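Local coordinates for cell division protein FtsX (Streptococcus pneumoniae, PDB 6HE6) that works with FtsE as an ABC-transporter complex in cell division and interacts through its large extracellular loop with the peptidoglycan hydrolase PcsB, at residues D44-M49 / K53-S58; K66-E69 / N74-I77; V91-N94 / D98-T101; D105-K108 / E114-D117. One frame throughout, in Å; residues are numbered along the deposited sequence.

Contact 1: residues D44-M49 / K53-S58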
loop_
_atom_site.group_PDB
_atom_site.type_symbol
_atom_site.label_atom_id
_atom_site.label_comp_id
_atom_site.label_asym_id
_atom_site.label_seq_id
_atom_site.Cartn_x
_atom_site.Cartn_y
_atom_site.Cartn_z
ATOM N N ASP A 44 3.528 -6.153 8.543
ATOM C CA ASP A 44 3.458 -6.683 9.904
ATOM C C ASP A 44 3.406 -5.573 10.953
ATOM O O ASP A 44 2.664 -5.684 11.934
ATOM C CB ASP A 44 4.640 -7.614 10.185
ATOM C CG ASP A 44 4.560 -8.917 9.429
ATOM O OD1 ASP A 44 3.450 -9.285 8.997
ATOM O OD2 ASP A 44 5.605 -9.596 9.318
ATOM N N SER A 45 4.179 -4.496 10.759
ATOM C CA SER A 45 4.171 -3.382 11.706
ATOM C C SER A 45 2.809 -2.707 11.753
ATOM O O SER A 45 2.344 -2.310 12.827
ATOM C CB SER A 45 5.244 -2.367 11.322
ATOM O OG SER A 45 6.518 -2.984 11.302
ATOM N N LEU A 46 2.170 -2.543 10.594
ATOM C CA LEU A 46 0.808 -2.022 10.558
ATOM C C LEU A 46 -0.162 -2.985 11.238
ATOM O O LEU A 46 -0.920 -2.590 12.131
ATOM C CB LEU A 46 0.382 -1.760 9.104
ATOM C CG LEU A 46 1.168 -0.723 8.286
ATOM C CD1 LEU A 46 0.782 -0.776 6.803
ATOM C CD2 LEU A 46 0.894 0.662 8.826
ATOM N N LYS A 47 -0.130 -4.263 10.844
ATOM C CA LYS A 47 -1.006 -5.290 11.412
ATOM C C LYS A 47 -0.826 -5.448 12.924
ATOM O O LYS A 47 -1.765 -5.864 13.614
ATOM C CB LYS A 47 -0.747 -6.622 10.688
ATOM C CG LYS A 47 -1.906 -7.612 10.677
ATOM C CD LYS A 47 -3.014 -7.145 9.773
ATOM C CE LYS A 47 -4.381 -7.709 10.134
ATOM N NZ LYS A 47 -4.623 -9.031 9.548
ATOM N N ASN A 48 0.342 -5.100 13.457
ATOM C CA ASN A 48 0.594 -5.208 14.887
ATOM C C ASN A 48 -0.012 -4.069 15.694
ATOM O O ASN A 48 -0.026 -4.154 16.923
ATOM C CB ASN A 48 2.097 -5.257 15.156
ATOM C CG ASN A 48 2.668 -6.645 14.999
ATOM O OD1 ASN A 48 1.930 -7.631 14.957
ATOM N ND2 ASN A 48 3.992 -6.734 14.917
ATOM N N MET A 49 -0.486 -3.006 15.050
ATOM C CA MET A 49 -1.090 -1.903 15.783
ATOM C C MET A 49 -2.463 -2.296 16.310
ATOM O O MET A 49 -3.321 -2.759 15.555
ATOM C CB MET A 49 -1.208 -0.673 14.892
ATOM C CG MET A 49 0.100 -0.188 14.315
ATOM S SD MET A 49 -0.207 1.313 13.366
ATOM C CE MET A 49 1.456 1.668 12.753
ATOM N N LYS A 53 -7.796 -2.617 12.026
ATOM C CA LYS A 53 -8.617 -3.805 11.817
ATOM C C LYS A 53 -8.194 -4.626 10.603
ATOM O O LYS A 53 -8.291 -5.859 10.629
ATOM C CB LYS A 53 -10.099 -3.427 11.679
ATOM C CG LYS A 53 -11.002 -4.649 11.372
ATOM C CD LYS A 53 -12.493 -4.329 11.249
ATOM C CE LYS A 53 -13.311 -5.286 12.129
ATOM N NZ LYS A 53 -14.712 -4.829 12.391
ATOM N N SER A 54 -7.744 -3.987 9.528
ATOM C CA SER A 54 -7.326 -4.725 8.344
ATOM C C SER A 54 -6.316 -3.893 7.562
ATOM O O SER A 54 -6.337 -2.660 7.609
ATOM C CB SER A 54 -8.529 -5.075 7.463
ATOM O OG SER A 54 -9.086 -3.895 6.911
ATOM N N VAL A 55 -5.422 -4.580 6.849
ATOM C CA VAL A 55 -4.437 -3.919 6.006
ATOM C C VAL A 55 -4.338 -4.714 4.709
ATOM O O VAL A 55 -4.003 -5.905 4.721
ATOM C CB VAL A 55 -3.072 -3.797 6.692
ATOM C CG1 VAL A 55 -2.715 -5.077 7.270
ATOM C CG2 VAL A 55 -1.981 -3.402 5.707
ATOM N N THR A 56 -4.661 -4.064 3.602
ATOM C CA THR A 56 -4.845 -4.706 2.309
ATOM C C THR A 56 -3.908 -4.077 1.291
ATOM O O THR A 56 -3.933 -2.858 1.099
ATOM C CB THR A 56 -6.300 -4.541 1.856
ATOM O OG1 THR A 56 -7.177 -5.061 2.869
ATOM C CG2 THR A 56 -6.533 -5.267 0.564
ATOM N N PHE A 57 -3.077 -4.899 0.645
ATOM C CA PHE A 57 -2.183 -4.393 -0.387
ATOM C C PHE A 57 -2.955 -3.854 -1.593
ATOM O O PHE A 57 -3.877 -4.499 -2.098
ATOM C CB PHE A 57 -1.218 -5.496 -0.862
ATOM C CG PHE A 57 -0.078 -4.982 -1.722
ATOM C CD1 PHE A 57 0.792 -4.016 -1.241
ATOM C CD2 PHE A 57 0.119 -5.464 -3.007
ATOM C CE1 PHE A 57 1.840 -3.545 -2.032
ATOM C CE2 PHE A 57 1.151 -5.006 -3.783
ATOM C CZ PHE A 57 2.014 -4.041 -3.300
ATOM N N SER A 58 -2.533 -2.682 -2.087
ATOM C CA SER A 58 -3.050 -2.086 -3.326
ATOM C C SER A 58 -1.857 -1.706 -4.197
ATOM O O SER A 58 -1.188 -0.697 -3.947
ATOM C CB SER A 58 -3.934 -0.865 -3.047
ATOM O OG SER A 58 -4.151 -0.074 -4.215
#
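V55 meets the last turn of helix 41-47 with both methyls, CG2 against L46 and CG1 against K47. The contact belongs to the first beta-alpha-beta crossover of a ferredoxin-like fold, in which helix 41-47 joins strand 11-16 to strand 52-58, the outermost strand at one edge of the four-stranded antiparallel sheet. On the inner, buried side the spacing is usual: V55 CG2 lies 4.0 Å from L46 CD1, the two side chains crossing at about a right angle. L46 is buried, its branches continuing onto V14, Y89 and A106, so this half of the contact runs into the hydrophobic layer between sheet and helices. The outer half is the aliphatic chain of K47, laid over V55 on the surface. Its CG is anti to the backbone N (chi1 -154°), and bends at chi2 and chi4 carry the chain across the strand, past V55, with the ammonium making a weak hydrogen bond to Y43 OH. No hydrogen bond joins the two segments, and K53 adds little more than its carbonyl O, 4.4 Å from K47 CE. Farther out, K53 and S54 both face E92, a classic beta bulge on the strand's other flank. The exposed lysine stem makes the one unusually short contact, K47 CD to V55 CG1 at 3.3 Å, tighter than ordinary van der Waals packing of two carbons.

Contact 2: residues K66-E69 / N74-I77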
loop_
_atom_site.group_PDB
_atom_site.type_symbol
_atom_site.label_atom_id
_atom_site.label_comp_id
_atom_site.label_asym_id
_atom_site.label_seq_id
_atom_site.Cartn_x
_atom_site.Cartn_y
_atom_site.Cartn_z
ATOM N N LYS A 66 -7.809 1.246 -11.936
ATOM C CA LYS A 66 -9.017 1.856 -11.386
ATOM C C LYS A 66 -9.151 3.307 -11.824
ATOM O O LYS A 66 -10.253 3.763 -12.150
ATOM C CB LYS A 66 -9.033 1.760 -9.866
ATOM C CG LYS A 66 -9.452 0.389 -9.360
ATOM C CD LYS A 66 -10.742 -0.081 -10.023
ATOM C CE LYS A 66 -10.902 -1.599 -9.894
ATOM N NZ LYS A 66 -10.361 -2.329 -11.086
ATOM N N LEU A 67 -8.043 4.047 -11.849
ATOM C CA LEU A 67 -8.095 5.429 -12.326
ATOM C C LEU A 67 -8.606 5.500 -13.768
ATOM O O LEU A 67 -9.452 6.340 -14.094
ATOM C CB LEU A 67 -6.714 6.090 -12.197
ATOM C CG LEU A 67 -6.442 7.022 -11.011
ATOM C CD1 LEU A 67 -5.013 7.529 -11.059
ATOM C CD2 LEU A 67 -7.390 8.208 -11.029
ATOM N N THR A 68 -8.115 4.622 -14.651
ATOM C CA THR A 68 -8.612 4.634 -16.022
ATOM C C THR A 68 -10.075 4.212 -16.076
ATOM O O THR A 68 -10.841 4.706 -16.920
ATOM C CB THR A 68 -7.750 3.733 -16.907
ATOM O OG1 THR A 68 -7.861 2.369 -16.478
ATOM C CG2 THR A 68 -6.303 4.177 -16.853
ATOM N N GLU A 69 -10.482 3.336 -15.164
ATOM C CA GLU A 69 -11.876 2.907 -15.078
ATOM C C GLU A 69 -12.800 4.047 -14.646
ATOM O O GLU A 69 -13.922 4.171 -15.157
ATOM C CB GLU A 69 -11.978 1.752 -14.088
ATOM C CG GLU A 69 -12.790 0.575 -14.538
ATOM C CD GLU A 69 -12.654 -0.600 -13.579
ATOM O OE1 GLU A 69 -11.849 -1.526 -13.859
ATOM O OE2 GLU A 69 -13.338 -0.564 -12.527
ATOM N N ASN A 74 -7.800 5.169 -21.102
ATOM C CA ASN A 74 -6.402 5.162 -20.678
ATOM C C ASN A 74 -5.685 6.463 -21.083
ATOM O O ASN A 74 -6.117 7.212 -21.969
ATOM C CB ASN A 74 -5.640 3.965 -21.259
ATOM C CG ASN A 74 -5.942 3.726 -22.726
ATOM O OD1 ASN A 74 -6.799 2.909 -23.075
ATOM N ND2 ASN A 74 -5.259 4.469 -23.597
ATOM N N TRP A 75 -4.562 6.722 -20.411
ATOM C CA TRP A 75 -3.802 7.958 -20.596
ATOM C C TRP A 75 -2.648 7.636 -21.525
ATOM O O TRP A 75 -1.528 7.362 -21.094
ATOM C CB TRP A 75 -3.303 8.493 -19.274
ATOM C CG TRP A 75 -4.370 8.734 -18.302
ATOM C CD1 TRP A 75 -5.582 8.114 -18.223
ATOM C CD2 TRP A 75 -4.334 9.674 -17.254
ATOM N NE1 TRP A 75 -6.297 8.608 -17.177
ATOM C CE2 TRP A 75 -5.553 9.575 -16.564
ATOM C CE3 TRP A 75 -3.389 10.605 -16.832
ATOM C CZ2 TRP A 75 -5.855 10.363 -15.471
ATOM C CZ3 TRP A 75 -3.688 11.391 -15.751
ATOM C CH2 TRP A 75 -4.913 11.266 -15.077
ATOM N N LYS A 76 -2.948 7.711 -22.824
ATOM C CA LYS A 76 -2.173 7.027 -23.853
ATOM C C LYS A 76 -0.727 7.492 -23.891
ATOM O O LYS A 76 0.166 6.711 -24.244
ATOM C CB LYS A 76 -2.829 7.243 -25.227
ATOM C CG LYS A 76 -1.863 7.289 -26.448
ATOM C CD LYS A 76 -2.509 7.918 -27.695
ATOM C CE LYS A 76 -2.576 9.446 -27.601
ATOM N NZ LYS A 76 -3.641 10.071 -28.436
ATOM N N ILE A 77 -0.463 8.753 -23.560
ATOM C CA ILE A 77 0.876 9.242 -23.866
ATOM C C ILE A 77 1.920 8.618 -22.942
ATOM O O ILE A 77 3.105 8.577 -23.294
ATOM C CB ILE A 77 0.893 10.776 -23.838
ATOM C CG1 ILE A 77 0.894 11.280 -22.403
ATOM C CG2 ILE A 77 -0.309 11.342 -24.611
ATOM C CD1 ILE A 77 1.256 12.736 -22.277
#
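T68 and N74 meet where the loop after helix 60-70 comes back past T68, their CA atoms 5.2 Å apart. The touching group on the helix is a single methyl: T68 CG2 lies 4.0 Å from N74 CA and 4.2 Å from W75 CD1. It reaches the indole obliquely, near the pyrrole part of the ring, while the amide of N74 extends off to the surface, its CB pointing away from the helix. No hydrogen bond crosses between 66-69 and 74-77.

The methyl is aimed by the rotation of the threonine. With chi1 at 64°, OG1 sits between the backbone N and the carbonyl carbon and donates to the E65 carbonyl one turn back, which leaves CG2 as the branch offered to the loop. The loop has a tie of its own to the same helix, the backbone N of W75 hydrogen-bonding to Y64 OH. Within 66-69, K66 NZ forms a salt bridge with E69 OE1 (3.2 Å), the ammonium standing 37° out of the carboxylate plane.

The side chain of W75 also comes within about 4 Å of the bound dodecane-trimethylamine, whose pocket is lined by Y64, F78, E79, D81, N83 and P84. Between the two segments, then, the chemistry is weak and apolar, one methyl beside an indole carbon and a backbone carbon. Y64, which bonds to the backbone N of W75 and lines the pocket, connects this packing with the ligand site.

Contact 3: residues V91-N94 / D98-T101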
loop_
_atom_site.group_PDB
_atom_site.type_symbol
_atom_site.label_atom_id
_atom_site.label_comp_id
_atom_site.label_asym_id
_atom_site.label_seq_id
_atom_site.Cartn_x
_atom_site.Cartn_y
_atom_site.Cartn_z
ATOM N N VAL A 91 -5.314 0.780 5.060
ATOM C CA VAL A 91 -5.455 0.404 6.463
ATOM C C VAL A 91 -6.817 0.867 6.951
ATOM O O VAL A 91 -7.215 2.014 6.702
ATOM C CB VAL A 91 -4.333 1.014 7.320
ATOM C CG1 VAL A 91 -4.480 0.622 8.796
ATOM C CG2 VAL A 91 -2.928 0.612 6.779
ATOM N N GLU A 92 -7.532 -0.026 7.640
ATOM C CA GLU A 92 -8.817 0.282 8.249
ATOM C C GLU A 92 -8.632 0.408 9.757
ATOM O O GLU A 92 -8.211 -0.552 10.409
ATOM C CB GLU A 92 -9.836 -0.810 7.924
ATOM C CG GLU A 92 -11.173 -0.651 8.647
ATOM C CD GLU A 92 -12.099 -1.822 8.389
ATOM O OE1 GLU A 92 -11.586 -2.888 7.992
ATOM O OE2 GLU A 92 -13.328 -1.684 8.581
ATOM N N ALA A 93 -8.937 1.590 10.301
ATOM C CA ALA A 93 -8.871 1.847 11.737
ATOM C C ALA A 93 -10.080 1.242 12.450
ATOM O O ALA A 93 -11.102 0.956 11.835
ATOM C CB ALA A 93 -8.820 3.349 12.025
ATOM N N ASN A 94 -9.962 1.064 13.770
ATOM C CA ASN A 94 -11.102 0.561 14.531
ATOM C C ASN A 94 -12.154 1.643 14.756
ATOM O O ASN A 94 -13.350 1.337 14.825
ATOM C CB ASN A 94 -10.635 -0.003 15.879
ATOM C CG ASN A 94 -10.237 -1.481 15.807
ATOM O OD1 ASN A 94 -10.663 -2.222 14.915
ATOM N ND2 ASN A 94 -9.403 -1.908 16.749
ATOM N N ASP A 98 -8.948 6.890 16.068
ATOM C CA ASP A 98 -7.655 6.214 16.003
ATOM C C ASP A 98 -6.845 6.582 14.770
ATOM O O ASP A 98 -5.660 6.221 14.696
ATOM C CB ASP A 98 -7.834 4.689 16.016
ATOM C CG ASP A 98 -8.578 4.188 17.236
ATOM O OD1 ASP A 98 -8.315 4.670 18.354
ATOM O OD2 ASP A 98 -9.422 3.288 17.074
ATOM N N VAL A 99 -7.448 7.275 13.805
ATOM C CA VAL A 99 -6.813 7.459 12.500
ATOM C C VAL A 99 -5.558 8.309 12.622
ATOM O O VAL A 99 -4.511 7.981 12.053
ATOM C CB VAL A 99 -7.807 8.085 11.505
ATOM C CG1 VAL A 99 -7.062 8.844 10.400
ATOM C CG2 VAL A 99 -8.726 7.037 10.929
ATOM N N LYS A 100 -5.637 9.422 13.356
ATOM C CA LYS A 100 -4.490 10.322 13.421
ATOM C C LYS A 100 -3.304 9.653 14.101
ATOM O O LYS A 100 -2.154 9.844 13.688
ATOM C CB LYS A 100 -4.865 11.640 14.116
ATOM C CG LYS A 100 -4.511 12.860 13.256
ATOM C CD LYS A 100 -5.224 14.152 13.658
ATOM C CE LYS A 100 -6.352 14.507 12.676
ATOM N NZ LYS A 100 -6.985 15.837 12.969
ATOM N N THR A 101 -3.564 8.834 15.122
ATOM C CA THR A 101 -2.476 8.105 15.760
ATOM C C THR A 101 -1.865 7.083 14.807
ATOM O O THR A 101 -0.637 6.960 14.721
ATOM C CB THR A 101 -2.976 7.421 17.030
ATOM O OG1 THR A 101 -3.535 8.399 17.914
ATOM C CG2 THR A 101 -1.823 6.710 17.741
#
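A93, at the end of strand 88-93, faces V99 in the first turn of helix 99-107 with 6.0 Å between their CA atoms, the chain turning back through only a few loop residues. A93 points its methyl at the helix: CB lies 3.8 Å from V99 CG2 and 4.3 Å from D98 CB, filling the angle between these two consecutive residues. V99 presents CG2 because that branch stands anti to its own carbonyl carbon, beside the backbone N; the valine also rests on V12. This is the turn from the third strand of the ferredoxin-like fold into its second helix, and A93 is buried there, backbone-bonded to V10 as well. E92, the strand residue before it, has its CB directed away from the helix and holds S54 OG with its carboxylate. The polar margin of the contact is more exposed. D98 swings its carboxylate over the strand end (chi1 -58°), where OD2 lies 3.7 Å from N94 CB and 3.9 Å from N94 C. These are van der Waals contacts, with no hydrogen bond between the segments, and the D98 side chain leans on T51 too.

Contact 4: residues D105-K108 / E114-D117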
loop_
_atom_site.group_PDB
_atom_site.type_symbol
_atom_site.label_atom_id
_atom_site.label_comp_id
_atom_site.label_asym_id
_atom_site.label_seq_id
_atom_site.Cartn_x
_atom_site.Cartn_y
_atom_site.Cartn_z
ATOM N N ASP A 105 2.199 6.936 13.602
ATOM C CA ASP A 105 3.075 5.788 13.780
ATOM C C ASP A 105 3.475 5.189 12.432
ATOM O O ASP A 105 4.590 4.673 12.274
ATOM C CB ASP A 105 2.382 4.758 14.673
ATOM C CG ASP A 105 2.072 5.312 16.062
ATOM O OD1 ASP A 105 2.512 6.444 16.348
ATOM O OD2 ASP A 105 1.356 4.644 16.848
ATOM N N ALA A 106 2.583 5.255 11.443
ATOM C CA ALA A 106 2.875 4.629 10.154
ATOM C C ALA A 106 4.021 5.330 9.434
ATOM O O ALA A 106 4.834 4.672 8.776
ATOM C CB ALA A 106 1.627 4.610 9.274
ATOM N N LYS A 107 4.103 6.662 9.528
ATOM C CA LYS A 107 5.192 7.347 8.839
ATOM C C LYS A 107 6.543 6.974 9.446
ATOM O O LYS A 107 7.569 7.100 8.773
ATOM C CB LYS A 107 4.979 8.876 8.855
ATOM C CG LYS A 107 5.393 9.641 7.550
ATOM C CD LYS A 107 6.790 9.261 7.053
ATOM C CE LYS A 107 7.312 10.106 5.906
ATOM N NZ LYS A 107 8.397 9.343 5.210
ATOM N N LYS A 108 6.559 6.454 10.675
ATOM C CA LYS A 108 7.794 6.077 11.353
ATOM C C LYS A 108 8.275 4.672 11.004
ATOM O O LYS A 108 9.362 4.284 11.434
ATOM C CB LYS A 108 7.611 6.209 12.868
ATOM C CG LYS A 108 7.562 7.662 13.314
ATOM C CD LYS A 108 7.921 7.823 14.772
ATOM C CE LYS A 108 6.680 7.756 15.635
ATOM N NZ LYS A 108 6.690 8.815 16.680
ATOM N N GLU A 114 5.152 7.708 2.413
ATOM C CA GLU A 114 4.206 8.734 2.810
ATOM C C GLU A 114 2.936 8.065 3.306
ATOM O O GLU A 114 2.660 6.910 2.991
ATOM C CB GLU A 114 3.880 9.678 1.656
ATOM C CG GLU A 114 3.796 11.100 2.112
ATOM C CD GLU A 114 5.162 11.703 2.244
ATOM O OE1 GLU A 114 5.880 11.735 1.223
ATOM O OE2 GLU A 114 5.527 12.117 3.367
ATOM N N VAL A 115 2.162 8.813 4.079
ATOM C CA VAL A 115 0.893 8.333 4.615
ATOM C C VAL A 115 -0.160 9.417 4.425
ATOM O O VAL A 115 0.071 10.584 4.759
ATOM C CB VAL A 115 1.005 7.939 6.101
ATOM C CG1 VAL A 115 1.746 9.003 6.883
ATOM C CG2 VAL A 115 -0.367 7.734 6.695
ATOM N N GLN A 116 -1.309 9.027 3.879
ATOM C CA GLN A 116 -2.446 9.912 3.667
ATOM C C GLN A 116 -3.558 9.545 4.643
ATOM O O GLN A 116 -3.873 8.365 4.829
ATOM C CB GLN A 116 -2.940 9.804 2.218
ATOM C CG GLN A 116 -4.436 9.931 2.069
ATOM C CD GLN A 116 -4.922 9.697 0.652
ATOM O OE1 GLN A 116 -4.177 9.224 -0.208
ATOM N NE2 GLN A 116 -6.199 9.976 0.418
ATOM N N ASP A 117 -4.142 10.549 5.284
ATOM C CA ASP A 117 -5.233 10.270 6.211
ATOM C C ASP A 117 -6.555 10.809 5.674
ATOM O O ASP A 117 -6.617 11.308 4.548
ATOM C CB ASP A 117 -4.937 10.855 7.598
ATOM C CG ASP A 117 -4.877 12.370 7.598
ATOM O OD1 ASP A 117 -4.910 12.982 6.507
ATOM O OD2 ASP A 117 -4.805 12.952 8.699
#
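K107 and V115 face each other near the end of helix 99-107, where strand 112-116 passes alongside it, their CA atoms 6.1 Å apart. K108 N bonds to D105 O (3.1 Å), and the chain then loops round into the last strand. This helix-to-strand step completes the second beta-alpha-beta crossover of the ferredoxin-like fold, and strand 112-116 is an outermost strand of the sheet, paired with strand 11-16.

V115 points at the helix and touches it with one methyl. CG1, held in the crowded position between the backbone N and the carbonyl carbon (chi1 46°), lies 3.8 Å from both K107 CB and K107 CG, so the root of the lysine lies against it. Deeper in, V115 packs on A103 and V12, while A106, whose CB also points at the strand, reaches V14.

The outer end of the lysine turns with a bend at chi2 (-49°) and passes obliquely by E114. Although the CB of E114 points away from the helix, its own bend at chi2 folds the carboxylate back, bringing OE2 to 3.7 Å from K107 CE. The ammonium is bound instead to the S113 carbonyl oxygen, leaving NZ and E114 OE2 4.4 Å apart, beyond a salt bridge. The contact therefore combines aliphatic packing of a lysine stem on a valine with a probably modest, surface-exposed attraction between opposite charges.

Contacts 1, 3 and 4 share one sheet, their centres 11 to 12 Å apart. Contacts 1 and 3 join by probable backbone hydrogen bonds, K53 N to E92 O at 2.7 Å and S54 O to E92 N at 2.9 Å. L46 of helix 41-47 and M49 just after it link contacts 1 and 4, L46 CD2 packing 4.0 Å from A106 CB and M49 CE 3.8 Å from D105 CB. Contacts 3 and 4 use the two ends of helix 99-107 and touch at V99 CG1 to D117 CB, 4.1 Å. Contact 2 stands apart beside the dodecane-trimethylamine, its centre 27 to 30 Å from the others; the E114 side chain is about 12 Å from that ligand.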